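Local coordinates for protein probable threonyl-tRNA synthetase 1 (Aeropyrum pernix, PDB 3A32) that probably attaches threonine to tRNA(Thr) in two steps, activating it with ATP, as a zinc-dependent class II synthetase thought to lack editing of mischarged seryl-tRNA, at residues A[52-57]-A[459-464]; A[190-195]-A[451-456]; A[206-211]-A[231-236]. All coordinates share one frame; numbering follows the deposited sequence.

Contacts 1 and 2 hold the same C-terminal region, helix 435-457 and the loop after it, against the body of the synthetase, and they touch one another: L55 CD1 packs on L192 CD2 at 4.0 Å. Contact 1 is buried, with no hydrogen bond between its segments; methyls and the E57 carboxylate pack on a proline and an isoleucine. Contact 2 runs from a buried leucine-valine side to an exposed side, where an arginine-serine bond forms. Contact 3 stands apart, its centre 36 Å from that of contact 1 and 30 Å from that of contact 2. It is local strand-helix packing in the class II core: L206, M208 and L232 are buried, and R233 lies at the exposed margin.

Contact 1: A[52-57]-A[459-464]; sequences RYALAE and QAPRIP
The carboxylate of E57 lies against the ring of P461 and is gripped at both oxygens by lysines: OE2 forms a salt bridge with K61 of the same helix, OE1 with K61 of the second subunit. This is a piece of the homodimer interface, where helix 48-65 meets the loop that leads from helix 435-457 to strand 465-466. No hydrogen bond joins residues 52-57 to 459-464, and across them the contact is packing, though Q459 OE1 bonds to K61 NZ further along the helix. With CG of E57 anti to the backbone N (chi1 173°) and the chain extended beyond it, the acid group reaches P461, the two side chains sliding past each other in opposite directions. OE1 of E57 is 3.5 Å from CB of P461, while OE2 of E57 sits 3.7 Å from its CG. Were an alanine to stand in place of E57, the K61 side chains of both subunits would probably lose a shared counter-charge, and the E57 side of the P461 ring would be left uncovered. One turn earlier, the methyl of A54 backs the same proline, CB to CB 4.0 Å, and the A54 carbonyl O comes within 3.9 Å of P461 CG. I463 takes over further along the loop. Its CG1 branch, anti to the carbonyl carbon, carries CD1 into the step between Y53 and A54. The ring of Y53 leads away from this loop, its OH bonding to V71 O of the second subunit, so that only the root of the tyrosine meets I463. CD1 of I463 ends 3.7 Å from the backbone N of A54 and 3.8 Å from CB of Y53.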
ATOM      1  N   ARG A  52      -6.164   4.834   3.797  1.00  7.75           N
ATOM      2  CA  ARG A  52      -5.911   3.820   2.772  1.00  7.75           C
ATOM      3  C   ARG A  52      -4.543   3.147   2.894  1.00  7.54           C
ATOM      4  O   ARG A  52      -4.454   1.937   2.788  1.00  8.68           O
ATOM      5  CB  ARG A  52      -6.151   4.389   1.366  1.00  7.17           C
ATOM      6  CG  ARG A  52      -7.714   4.556   1.148  1.00  6.89           C
ATOM      7  CD  ARG A  52      -8.021   4.886  -0.296  1.00  8.08           C
ATOM      8  NE  ARG A  52      -7.712   3.770  -1.192  1.00 11.26           N
ATOM      9  CZ  ARG A  52      -8.531   2.729  -1.409  1.00 10.29           C
ATOM     10  NH1 ARG A  52      -9.712   2.658  -0.802  1.00 10.33           N
ATOM     11  NH2 ARG A  52      -8.184   1.777  -2.258  1.00  2.81           N
ATOM     12  N   TYR A  53      -3.485   3.912   3.149  1.00  6.88           N
ATOM     13  CA  TYR A  53      -2.180   3.299   3.357  1.00  6.65           C
ATOM     14  C   TYR A  53      -2.152   2.473   4.650  1.00  6.06           C
ATOM     15  O   TYR A  53      -1.564   1.414   4.655  1.00  5.47           O
ATOM     16  CB  TYR A  53      -1.060   4.325   3.352  1.00  6.28           C
ATOM     17  CG  TYR A  53      -0.793   4.917   1.991  1.00  6.75           C
ATOM     18  CD1 TYR A  53      -1.492   6.044   1.565  1.00  7.41           C
ATOM     19  CD2 TYR A  53       0.139   4.338   1.124  1.00  6.05           C
ATOM     20  CE1 TYR A  53      -1.282   6.597   0.291  1.00  8.93           C
ATOM     21  CE2 TYR A  53       0.404   4.907  -0.159  1.00  7.24           C
ATOM     22  CZ  TYR A  53      -0.305   6.048  -0.544  1.00  6.14           C
ATOM     23  OH  TYR A  53      -0.097   6.637  -1.749  1.00  4.90           O
ATOM     24  N   ALA A  54      -2.793   2.971   5.715  1.00  5.42           N
ATOM     25  CA  ALA A  54      -2.789   2.272   7.021  1.00  6.32           C
ATOM     26  C   ALA A  54      -3.504   0.917   6.904  1.00  6.91           C
ATOM     27  O   ALA A  54      -3.044  -0.099   7.413  1.00  7.28           O
ATOM     28  CB  ALA A  54      -3.438   3.152   8.120  1.00  5.12           C
ATOM     29  N   LEU A  55      -4.613   0.932   6.179  1.00  7.00           N
ATOM     30  CA  LEU A  55      -5.438  -0.218   5.929  1.00  7.17           C
ATOM     31  C   LEU A  55      -4.668  -1.311   5.145  1.00  6.58           C
ATOM     32  O   LEU A  55      -4.580  -2.478   5.597  1.00  6.58           O
ATOM     33  CB  LEU A  55      -6.680   0.298   5.186  1.00  8.54           C
ATOM     34  CG  LEU A  55      -8.116   0.026   5.620  1.00  9.82           C
ATOM     35  CD1 LEU A  55      -8.258  -0.521   7.073  1.00 12.90           C
ATOM     36  CD2 LEU A  55      -8.970   1.229   5.373  1.00 10.40           C
ATOM     37  N   ALA A  56      -4.042  -0.928   4.036  1.00  5.34           N
ATOM     38  CA  ALA A  56      -3.270  -1.880   3.245  1.00  6.22           C
ATOM     39  C   ALA A  56      -2.202  -2.570   4.075  1.00  6.77           C
ATOM     40  O   ALA A  56      -1.997  -3.783   3.960  1.00  6.15           O
ATOM     41  CB  ALA A  56      -2.595  -1.177   2.030  1.00  5.31           C
ATOM     42  N   GLU A  57      -1.526  -1.764   4.906  1.00  6.95           N
ATOM     43  CA  GLU A  57      -0.362  -2.147   5.688  1.00  7.25           C
ATOM     44  C   GLU A  57      -0.744  -3.066   6.836  1.00  6.32           C
ATOM     45  O   GLU A  57      -0.098  -4.088   7.055  1.00  6.86           O
ATOM     46  CB  GLU A  57       0.303  -0.871   6.246  1.00  6.73           C
ATOM     47  CG  GLU A  57       1.397  -1.202   7.182  1.00 10.42           C
ATOM     48  CD  GLU A  57       1.974  -0.013   7.993  1.00 10.42           C
ATOM     49  OE1 GLU A  57       1.881   1.131   7.510  1.00  8.33           O
ATOM     50  OE2 GLU A  57       2.547  -0.315   9.112  1.00 11.36           O
ATOM     51  N   GLN A 459       2.886  -3.970  14.068  1.00 12.91           N
ATOM     52  CA  GLN A 459       3.239  -2.543  14.082  1.00 14.07           C
ATOM     53  C   GLN A 459       1.929  -1.805  13.886  1.00 12.96           C
ATOM     54  O   GLN A 459       1.123  -2.194  13.038  1.00 12.83           O
ATOM     55  CB  GLN A 459       4.271  -2.251  12.937  1.00 15.43           C
ATOM     56  CG  GLN A 459       5.469  -3.329  12.825  1.00 15.46           C
ATOM     57  CD  GLN A 459       6.490  -3.064  11.689  1.00 16.78           C
ATOM     58  OE1 GLN A 459       6.227  -3.310  10.482  1.00  7.98           O
ATOM     59  NE2 GLN A 459       7.691  -2.561  12.090  1.00 20.04           N
ATOM     60  N   ALA A 460       1.665  -0.792  14.704  1.00 12.33           N
ATOM     61  CA  ALA A 460       0.632   0.170  14.335  1.00 11.14           C
ATOM     62  C   ALA A 460       1.248   1.220  13.368  1.00 10.46           C
ATOM     63  O   ALA A 460       2.341   1.719  13.610  1.00 10.49           O
ATOM     64  CB  ALA A 460       0.022   0.839  15.559  1.00 11.06           C
ATOM     65  N   PRO A 461       0.566   1.509  12.251  1.00  9.12           N
ATOM     66  CA  PRO A 461       0.985   2.558  11.305  1.00  8.15           C
ATOM     67  C   PRO A 461       0.932   3.974  11.813  1.00  7.12           C
ATOM     68  O   PRO A 461      -0.112   4.438  12.249  1.00  7.08           O
ATOM     69  CB  PRO A 461      -0.030   2.453  10.141  1.00  8.14           C
ATOM     70  CG  PRO A 461      -0.666   1.140  10.293  1.00  9.33           C
ATOM     71  CD  PRO A 461      -0.658   0.822  11.801  1.00  8.85           C
ATOM     72  N   ARG A 462       2.058   4.660  11.694  1.00  5.60           N
ATOM     73  CA  ARG A 462       2.152   6.060  11.954  1.00  6.86           C
ATOM     74  C   ARG A 462       2.396   6.725  10.613  1.00  6.69           C
ATOM     75  O   ARG A 462       3.474   6.609  10.023  1.00  6.75           O
ATOM     76  CB  ARG A 462       3.341   6.386  12.907  1.00  6.81           C
ATOM     77  CG  ARG A 462       3.275   5.624  14.249  1.00  8.75           C
ATOM     78  CD  ARG A 462       2.403   6.422  15.194  1.00  8.41           C
ATOM     79  NE  ARG A 462       2.258   5.776  16.474  1.00  9.85           N
ATOM     80  CZ  ARG A 462       3.111   5.877  17.494  1.00 10.70           C
ATOM     81  NH1 ARG A 462       4.223   6.596  17.396  1.00  8.53           N
ATOM     82  NH2 ARG A 462       2.825   5.240  18.635  1.00 10.26           N
ATOM     83  N   ILE A 463       1.372   7.407  10.143  1.00  5.80           N
ATOM     84  CA  ILE A 463       1.474   8.160   8.934  1.00  5.59           C
ATOM     85  C   ILE A 463       1.065   9.598   9.324  1.00  6.22           C
ATOM     86  O   ILE A 463      -0.155   9.871   9.415  1.00  5.52           O
ATOM     87  CB  ILE A 463       0.555   7.607   7.867  1.00  5.56           C
ATOM     88  CG1 ILE A 463       0.820   6.082   7.724  1.00  2.74           C
ATOM     89  CG2 ILE A 463       0.773   8.464   6.550  1.00  4.38           C
ATOM     90  CD1 ILE A 463      -0.150   5.373   6.837  1.00  2.31           C
ATOM     91  N   PRO A 464       2.084  10.463   9.640  1.00  5.11           N
ATOM     92  CA  PRO A 464       1.871  11.818  10.203  1.00  5.01           C
ATOM     93  C   PRO A 464       1.291  12.755   9.205  1.00  5.50           C
ATOM     94  O   PRO A 464       1.489  12.614   7.983  1.00  5.87           O
ATOM     95  CB  PRO A 464       3.273  12.309  10.597  1.00  4.11           C
ATOM     96  CG  PRO A 464       4.269  11.401   9.895  1.00  5.20           C
ATOM     97  CD  PRO A 464       3.516  10.101   9.535  1.00  5.08           C
TER

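Contact 2: A[190-195]-A[451-456]; sequences ERLFKL and SPVRSL
R191 and P452 bring the two backbones within 4.9 Å, CA to CA, and L192 and V453 follow at 5.6 Å. The C-terminal part of helix 174-191 and the turn after it, in the class II catalytic core, here meet the C-terminal helix 435-457 near its last turn. Helix 435-457 is kinked at this point, for the N atoms of P452 and V453 have no bond to the turn before. The carbonyl O of R191 rests on the proline ring, 3.2 Å from CB of P452. On the buried side, CD1 of L192 meets CG2 of V453 at 3.5 Å, and CB of L192 packs on CD1 of L456. L55 and V58 of helix 48-65 touch L192 and V453 respectively, extending this apolar patch. The exposed side is polar. R191, extended from CG to NE, crosses P452 and reaches S455, so that CD passes 3.3 Å from OG of S455. NH1 then donates to that OG at 3.1 Å, a bent bond of 136° that leaves the guanidinium plane by 30°. The hydroxyl itself is pinned from within its helix, S455 OG donating to the carbonyl O of P452 at 2.9 Å.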
ATOM      1  N   GLU A 190     -12.868  -6.878  15.821  1.00  7.61           N
ATOM      2  CA  GLU A 190     -12.734  -6.508  17.227  1.00  8.92           C
ATOM      3  C   GLU A 190     -11.556  -5.594  17.480  1.00  8.81           C
ATOM      4  O   GLU A 190     -11.639  -4.656  18.261  1.00  8.95           O
ATOM      5  CB  GLU A 190     -12.687  -7.766  18.138  1.00  8.27           C
ATOM      6  CG  GLU A 190     -14.033  -8.481  18.182  1.00  8.07           C
ATOM      7  CD  GLU A 190     -14.093  -9.663  19.155  1.00 10.43           C
ATOM      8  OE1 GLU A 190     -13.046 -10.290  19.400  1.00  9.03           O
ATOM      9  OE2 GLU A 190     -15.209  -9.972  19.679  1.00 14.74           O
ATOM     10  N   ARG A 191     -10.450  -5.863  16.806  1.00  9.22           N
ATOM     11  CA  ARG A 191      -9.197  -5.188  17.140  1.00  8.74           C
ATOM     12  C   ARG A 191      -8.900  -3.982  16.316  1.00  8.39           C
ATOM     13  O   ARG A 191      -8.305  -3.017  16.845  1.00  8.29           O
ATOM     14  CB  ARG A 191      -8.027  -6.176  17.138  1.00  9.43           C
ATOM     15  CG  ARG A 191      -8.245  -7.164  18.286  1.00 10.76           C
ATOM     16  CD  ARG A 191      -7.160  -8.132  18.482  1.00 13.44           C
ATOM     17  NE  ARG A 191      -7.620  -9.084  19.491  1.00 17.47           N
ATOM     18  CZ  ARG A 191      -6.857 -10.055  20.003  1.00 18.06           C
ATOM     19  NH1 ARG A 191      -5.590 -10.212  19.588  1.00 14.74           N
ATOM     20  NH2 ARG A 191      -7.376 -10.868  20.920  1.00 16.35           N
ATOM     21  N   LEU A 192      -9.310  -4.016  15.044  1.00  6.99           N
ATOM     22  CA  LEU A 192      -9.093  -2.881  14.152  1.00  6.90           C
ATOM     23  C   LEU A 192     -10.269  -1.950  14.236  1.00  7.80           C
ATOM     24  O   LEU A 192     -10.108  -0.718  14.343  1.00  8.76           O
ATOM     25  CB  LEU A 192      -8.831  -3.318  12.702  1.00  6.12           C
ATOM     26  CG  LEU A 192      -8.593  -2.216  11.681  1.00  5.71           C
ATOM     27  CD1 LEU A 192      -7.376  -1.352  12.043  1.00  3.72           C
ATOM     28  CD2 LEU A 192      -8.421  -2.836  10.308  1.00  4.78           C
ATOM     29  N   PHE A 193     -11.459  -2.529  14.223  1.00  8.07           N
ATOM     30  CA  PHE A 193     -12.668  -1.717  14.193  1.00  8.32           C
ATOM     31  C   PHE A 193     -13.372  -1.552  15.550  1.00  8.92           C
ATOM     32  O   PHE A 193     -14.298  -0.744  15.663  1.00  9.80           O
ATOM     33  CB  PHE A 193     -13.599  -2.161  13.046  1.00  7.56           C
ATOM     34  CG  PHE A 193     -13.014  -1.878  11.661  1.00  7.34           C
ATOM     35  CD1 PHE A 193     -12.909  -0.562  11.189  1.00  9.33           C
ATOM     36  CD2 PHE A 193     -12.509  -2.897  10.870  1.00  4.35           C
ATOM     37  CE1 PHE A 193     -12.350  -0.242   9.900  1.00  7.04           C
ATOM     38  CE2 PHE A 193     -11.951  -2.593   9.605  1.00  7.24           C
ATOM     39  CZ  PHE A 193     -11.881  -1.239   9.117  1.00  3.58           C
ATOM     40  N   LYS A 194     -12.946  -2.282  16.580  1.00  9.23           N
ATOM     41  CA  LYS A 194     -13.656  -2.242  17.890  1.00  9.35           C
ATOM     42  C   LYS A 194     -15.137  -2.602  17.825  1.00  9.27           C
ATOM     43  O   LYS A 194     -15.979  -1.983  18.512  1.00  9.81           O
ATOM     44  CB  LYS A 194     -13.506  -0.851  18.521  1.00  9.79           C
ATOM     45  CG  LYS A 194     -12.049  -0.384  18.598  1.00 12.50           C
ATOM     46  CD  LYS A 194     -11.243  -1.344  19.517  1.00 16.80           C
ATOM     47  CE  LYS A 194     -11.823  -1.289  20.946  1.00 20.71           C
ATOM     48  NZ  LYS A 194     -10.927  -1.977  21.905  1.00 23.86           N
ATOM     49  N   LEU A 195     -15.473  -3.591  16.993  1.00  9.03           N
ATOM     50  CA  LEU A 195     -16.842  -4.066  16.871  1.00  9.02           C
ATOM     51  C   LEU A 195     -16.932  -5.428  17.538  1.00  9.86           C
ATOM     52  O   LEU A 195     -16.306  -6.374  17.091  1.00 13.27           O
ATOM     53  CB  LEU A 195     -17.235  -4.201  15.402  1.00  8.48           C
ATOM     54  CG  LEU A 195     -17.363  -2.932  14.535  1.00  8.75           C
ATOM     55  CD1 LEU A 195     -17.499  -3.296  13.073  1.00  7.00           C
ATOM     56  CD2 LEU A 195     -18.502  -2.059  14.980  1.00  5.85           C
ATOM     57  N   SER A 451      -2.738  -0.611  20.711  1.00  8.18           N
ATOM     58  CA  SER A 451      -2.396  -1.936  21.184  1.00  8.11           C
ATOM     59  C   SER A 451      -3.125  -3.058  20.447  1.00  7.54           C
ATOM     60  O   SER A 451      -2.501  -4.034  20.029  1.00  6.92           O
ATOM     61  CB  SER A 451      -2.698  -2.014  22.693  1.00  8.35           C
ATOM     62  OG  SER A 451      -2.030  -3.132  23.170  1.00 12.64           O
ATOM     63  N   PRO A 452      -4.462  -2.946  20.303  1.00  7.84           N
ATOM     64  CA  PRO A 452      -5.150  -4.005  19.575  1.00  7.94           C
ATOM     65  C   PRO A 452      -4.655  -4.132  18.112  1.00  7.66           C
ATOM     66  O   PRO A 452      -4.629  -5.248  17.589  1.00  7.59           O
ATOM     67  CB  PRO A 452      -6.631  -3.543  19.566  1.00  8.43           C
ATOM     68  CG  PRO A 452      -6.754  -2.589  20.682  1.00  8.31           C
ATOM     69  CD  PRO A 452      -5.397  -1.886  20.736  1.00  7.80           C
ATOM     70  N   VAL A 453      -4.302  -3.019  17.460  1.00  6.82           N
ATOM     71  CA  VAL A 453      -3.808  -3.079  16.092  1.00  7.14           C
ATOM     72  C   VAL A 453      -2.412  -3.693  16.052  1.00  8.64           C
ATOM     73  O   VAL A 453      -2.133  -4.475  15.145  1.00  9.27           O
ATOM     74  CB  VAL A 453      -3.900  -1.729  15.317  1.00  7.63           C
ATOM     75  CG1 VAL A 453      -3.043  -1.761  14.044  1.00  5.16           C
ATOM     76  CG2 VAL A 453      -5.343  -1.443  14.921  1.00  6.31           C
ATOM     77  N   ARG A 454      -1.556  -3.392  17.029  1.00  8.75           N
ATOM     78  CA  ARG A 454      -0.282  -4.125  17.146  1.00  9.96           C
ATOM     79  C   ARG A 454      -0.407  -5.641  17.259  1.00  9.50           C
ATOM     80  O   ARG A 454       0.471  -6.355  16.783  1.00  9.43           O
ATOM     81  CB  ARG A 454       0.517  -3.668  18.354  1.00 10.54           C
ATOM     82  CG  ARG A 454       1.163  -2.322  18.174  1.00 13.39           C
ATOM     83  CD  ARG A 454       2.311  -2.126  19.144  1.00 15.89           C
ATOM     84  NE  ARG A 454       1.942  -2.383  20.540  1.00 19.18           N
ATOM     85  CZ  ARG A 454       1.307  -1.521  21.344  1.00 18.96           C
ATOM     86  NH1 ARG A 454       0.923  -0.311  20.897  1.00 14.52           N
ATOM     87  NH2 ARG A 454       1.072  -1.878  22.619  1.00 15.75           N
ATOM     88  N   SER A 455      -1.448  -6.136  17.914  1.00  9.23           N
ATOM     89  CA  SER A 455      -1.574  -7.602  18.063  1.00 10.65           C
ATOM     90  C   SER A 455      -1.997  -8.257  16.745  1.00 10.17           C
ATOM     91  O   SER A 455      -1.816  -9.429  16.544  1.00 10.69           O
ATOM     92  CB  SER A 455      -2.504  -8.020  19.220  1.00  9.35           C
ATOM     93  OG  SER A 455      -3.854  -7.789  18.856  1.00 11.96           O
ATOM     94  N   LEU A 456      -2.574  -7.472  15.851  1.00 11.05           N
ATOM     95  CA  LEU A 456      -2.940  -7.944  14.520  1.00  9.51           C
ATOM     96  C   LEU A 456      -1.727  -7.908  13.601  1.00  8.16           C
ATOM     97  O   LEU A 456      -1.448  -8.868  12.913  1.00  6.93           O
ATOM     98  CB  LEU A 456      -4.006  -7.029  13.916  1.00  8.97           C
ATOM     99  CG  LEU A 456      -5.436  -7.031  14.415  1.00 10.52           C
ATOM    100  CD1 LEU A 456      -6.204  -6.011  13.538  1.00  9.21           C
ATOM    101  CD2 LEU A 456      -6.069  -8.393  14.313  1.00  7.95           C
TER

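Contact 3: A[206-211]-A[231-236]; sequences LSMSDK and ALREAA
L232 is the first residue of helix segment 231-236 to meet the strand segment, and it does so with backbone and side chain alike. CD1 of L206 lies 3.7 Å from the L232 carbonyl O and 4.2 Å from its CB, while further out SD of M208 approaches L232 CD1 at 4.4 Å. The L232 side chain also packs on L261 of strand 260-268 and on V178 of helix 174-191, so it sits between sheet and neighbouring helix, about 11 Å from the side chain of H310, a zinc ligand. R233, next along, runs extended from CG to NE at the exposed margin and crosses M208. The methionine chain bends at chi2 (-62°) and chi3 (-135°), which lays its CE methyl over one face of the guanidinium, 3.5 Å above the plane and offset toward the rim, with NE of R233 at 3.8 Å. NH2 of R233 forms a salt bridge with E249 of strand 246-250, which is likely to fix the turn of the group. A water in the guanidinium plane accepts a bond from NH1 of R233 at 3.1 Å and a weak one from NZ of K211, whose charge is paired with E229. One turn after L232, the A236 methyl meets L206, CB to CD1 4.3 Å. With L232 it lines the helix side of L206, which also packs on I247 and L261. Strand 202-207, helix 222-243 and strand 246-250 form a beta-alpha-beta crossover between adjacent parallel strands at the edge of the mixed sheet.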
ATOM      1  N   LEU A 206     -25.025 -20.025   5.909  1.00 11.16           N
ATOM      2  CA  LEU A 206     -24.498 -20.927   4.883  1.00 11.63           C
ATOM      3  C   LEU A 206     -25.442 -21.009   3.713  1.00 11.73           C
ATOM      4  O   LEU A 206     -26.665 -21.110   3.908  1.00 13.57           O
ATOM      5  CB  LEU A 206     -24.270 -22.325   5.447  1.00 11.55           C
ATOM      6  CG  LEU A 206     -23.575 -22.517   6.813  1.00 12.32           C
ATOM      7  CD1 LEU A 206     -23.326 -24.025   7.122  1.00 11.15           C
ATOM      8  CD2 LEU A 206     -22.249 -21.723   6.985  1.00 12.88           C
ATOM      9  N   SER A 207     -24.902 -20.939   2.494  1.00 11.24           N
ATOM     10  CA  SER A 207     -25.728 -21.135   1.300  1.00 10.40           C
ATOM     11  C   SER A 207     -25.293 -22.394   0.513  1.00 10.98           C
ATOM     12  O   SER A 207     -24.163 -22.498   0.042  1.00 12.01           O
ATOM     13  CB  SER A 207     -25.737 -19.876   0.446  1.00  9.43           C
ATOM     14  OG  SER A 207     -26.178 -18.754   1.204  1.00  9.11           O
ATOM     15  N   MET A 208     -26.198 -23.352   0.399  1.00 11.00           N
ATOM     16  CA  MET A 208     -25.857 -24.706  -0.043  1.00 10.51           C
ATOM     17  C   MET A 208     -26.535 -25.040  -1.366  1.00 10.46           C
ATOM     18  O   MET A 208     -27.352 -24.273  -1.832  1.00 10.72           O
ATOM     19  CB  MET A 208     -26.288 -25.724   1.023  1.00  9.42           C
ATOM     20  CG  MET A 208     -25.933 -25.367   2.434  1.00  8.72           C
ATOM     21  SD  MET A 208     -24.132 -25.247   2.668  1.00 10.34           S
ATOM     22  CE  MET A 208     -23.937 -26.144   4.216  1.00  7.53           C
ATOM     23  N   SER A 209     -26.178 -26.187  -1.967  1.00 11.17           N
ATOM     24  CA  SER A 209     -26.872 -26.716  -3.139  1.00 11.69           C
ATOM     25  C   SER A 209     -28.272 -27.159  -2.802  1.00 12.51           C
ATOM     26  O   SER A 209     -28.633 -27.323  -1.637  1.00 11.95           O
ATOM     27  CB  SER A 209     -26.173 -27.940  -3.732  1.00 11.12           C
ATOM     28  OG  SER A 209     -26.174 -28.999  -2.799  1.00  8.80           O
ATOM     29  N   ASP A 210     -29.051 -27.313  -3.865  1.00 14.50           N
ATOM     30  CA  ASP A 210     -30.190 -28.222  -3.886  1.00 15.71           C
ATOM     31  C   ASP A 210     -29.600 -29.495  -4.482  1.00 16.41           C
ATOM     32  O   ASP A 210     -29.138 -29.497  -5.616  1.00 16.21           O
ATOM     33  CB  ASP A 210     -31.287 -27.653  -4.784  1.00 15.69           C
ATOM     34  CG  ASP A 210     -32.587 -28.505  -4.791  1.00 16.47           C
ATOM     35  OD1 ASP A 210     -32.581 -29.776  -4.637  1.00 16.34           O
ATOM     36  OD2 ASP A 210     -33.624 -27.844  -4.990  1.00 18.47           O
ATOM     37  N   LYS A 211     -29.570 -30.565  -3.699  1.00 18.73           N
ATOM     38  CA  LYS A 211     -28.979 -31.829  -4.152  1.00 20.52           C
ATOM     39  C   LYS A 211     -29.581 -32.378  -5.467  1.00 20.37           C
ATOM     40  O   LYS A 211     -28.844 -33.022  -6.246  1.00 18.96           O
ATOM     41  CB  LYS A 211     -29.076 -32.914  -3.055  1.00 22.29           C
ATOM     42  CG  LYS A 211     -28.060 -32.694  -1.934  1.00 24.81           C
ATOM     43  CD  LYS A 211     -27.250 -33.968  -1.587  1.00 31.32           C
ATOM     44  CE  LYS A 211     -25.972 -33.594  -0.771  1.00 31.80           C
ATOM     45  NZ  LYS A 211     -25.239 -32.379  -1.362  1.00 34.15           N
ATOM     46  N   ALA A 231     -17.666 -29.445   5.062  1.00 14.42           N
ATOM     47  CA  ALA A 231     -16.613 -28.601   5.716  1.00 14.06           C
ATOM     48  C   ALA A 231     -17.210 -27.353   6.421  1.00 13.23           C
ATOM     49  O   ALA A 231     -16.838 -27.021   7.560  1.00 12.99           O
ATOM     50  CB  ALA A 231     -15.499 -28.228   4.739  1.00 12.55           C
ATOM     51  N   LEU A 232     -18.186 -26.714   5.762  1.00 12.52           N
ATOM     52  CA  LEU A 232     -18.864 -25.520   6.290  1.00 11.51           C
ATOM     53  C   LEU A 232     -19.734 -25.791   7.486  1.00 11.83           C
ATOM     54  O   LEU A 232     -19.899 -24.918   8.345  1.00 12.25           O
ATOM     55  CB  LEU A 232     -19.709 -24.852   5.189  1.00 10.72           C
ATOM     56  CG  LEU A 232     -18.951 -24.285   3.995  1.00 10.35           C
ATOM     57  CD1 LEU A 232     -19.921 -23.900   2.847  1.00 11.45           C
ATOM     58  CD2 LEU A 232     -18.069 -23.067   4.406  1.00  8.76           C
ATOM     59  N   ARG A 233     -20.332 -26.986   7.532  1.00 11.57           N
ATOM     60  CA  ARG A 233     -21.185 -27.368   8.643  1.00 12.21           C
ATOM     61  C   ARG A 233     -20.377 -27.633   9.898  1.00 12.27           C
ATOM     62  O   ARG A 233     -20.726 -27.132  10.964  1.00 12.94           O
ATOM     63  CB  ARG A 233     -22.061 -28.584   8.294  1.00 12.20           C
ATOM     64  CG  ARG A 233     -23.192 -28.249   7.373  1.00 14.57           C
ATOM     65  CD  ARG A 233     -24.061 -29.455   7.125  1.00 18.49           C
ATOM     66  NE  ARG A 233     -25.103 -29.123   6.176  1.00 18.35           N
ATOM     67  CZ  ARG A 233     -25.271 -29.744   5.018  1.00 21.54           C
ATOM     68  NH1 ARG A 233     -24.479 -30.757   4.681  1.00 23.34           N
ATOM     69  NH2 ARG A 233     -26.254 -29.382   4.213  1.00 19.00           N
ATOM     70  N   GLU A 234     -19.293 -28.393   9.775  1.00 13.02           N
ATOM     71  CA  GLU A 234     -18.410 -28.645  10.913  1.00 14.12           C
ATOM     72  C   GLU A 234     -17.769 -27.381  11.448  1.00 13.33           C
ATOM     73  O   GLU A 234     -17.738 -27.175  12.644  1.00 13.12           O
ATOM     74  CB  GLU A 234     -17.313 -29.646  10.555  1.00 14.80           C
ATOM     75  CG  GLU A 234     -17.833 -31.033  10.295  1.00 22.42           C
ATOM     76  CD  GLU A 234     -18.345 -31.771  11.597  1.00 28.64           C
ATOM     77  OE1 GLU A 234     -18.314 -31.182  12.732  1.00 26.41           O
ATOM     78  OE2 GLU A 234     -18.771 -32.951  11.443  1.00 29.61           O
ATOM     79  N   ALA A 235     -17.255 -26.549  10.544  1.00 13.29           N
ATOM     80  CA  ALA A 235     -16.643 -25.278  10.932  1.00 13.01           C
ATOM     81  C   ALA A 235     -17.644 -24.382  11.675  1.00 12.43           C
ATOM     82  O   ALA A 235     -17.336 -23.885  12.767  1.00 11.86           O
ATOM     83  CB  ALA A 235     -16.007 -24.542   9.708  1.00 11.16           C
ATOM     84  N   ALA A 236     -18.839 -24.239  11.101  1.00 11.79           N
ATOM     85  CA  ALA A 236     -19.938 -23.478  11.688  1.00 12.06           C
ATOM     86  C   ALA A 236     -20.376 -24.082  13.016  1.00 12.98           C
ATOM     87  O   ALA A 236     -20.799 -23.368  13.928  1.00 13.23           O
ATOM     88  CB  ALA A 236     -21.133 -23.440  10.733  1.00 11.66           C
TER
HETATM   89  O   HOH W   1     -24.257 -32.142   1.920  1.00 18.74           O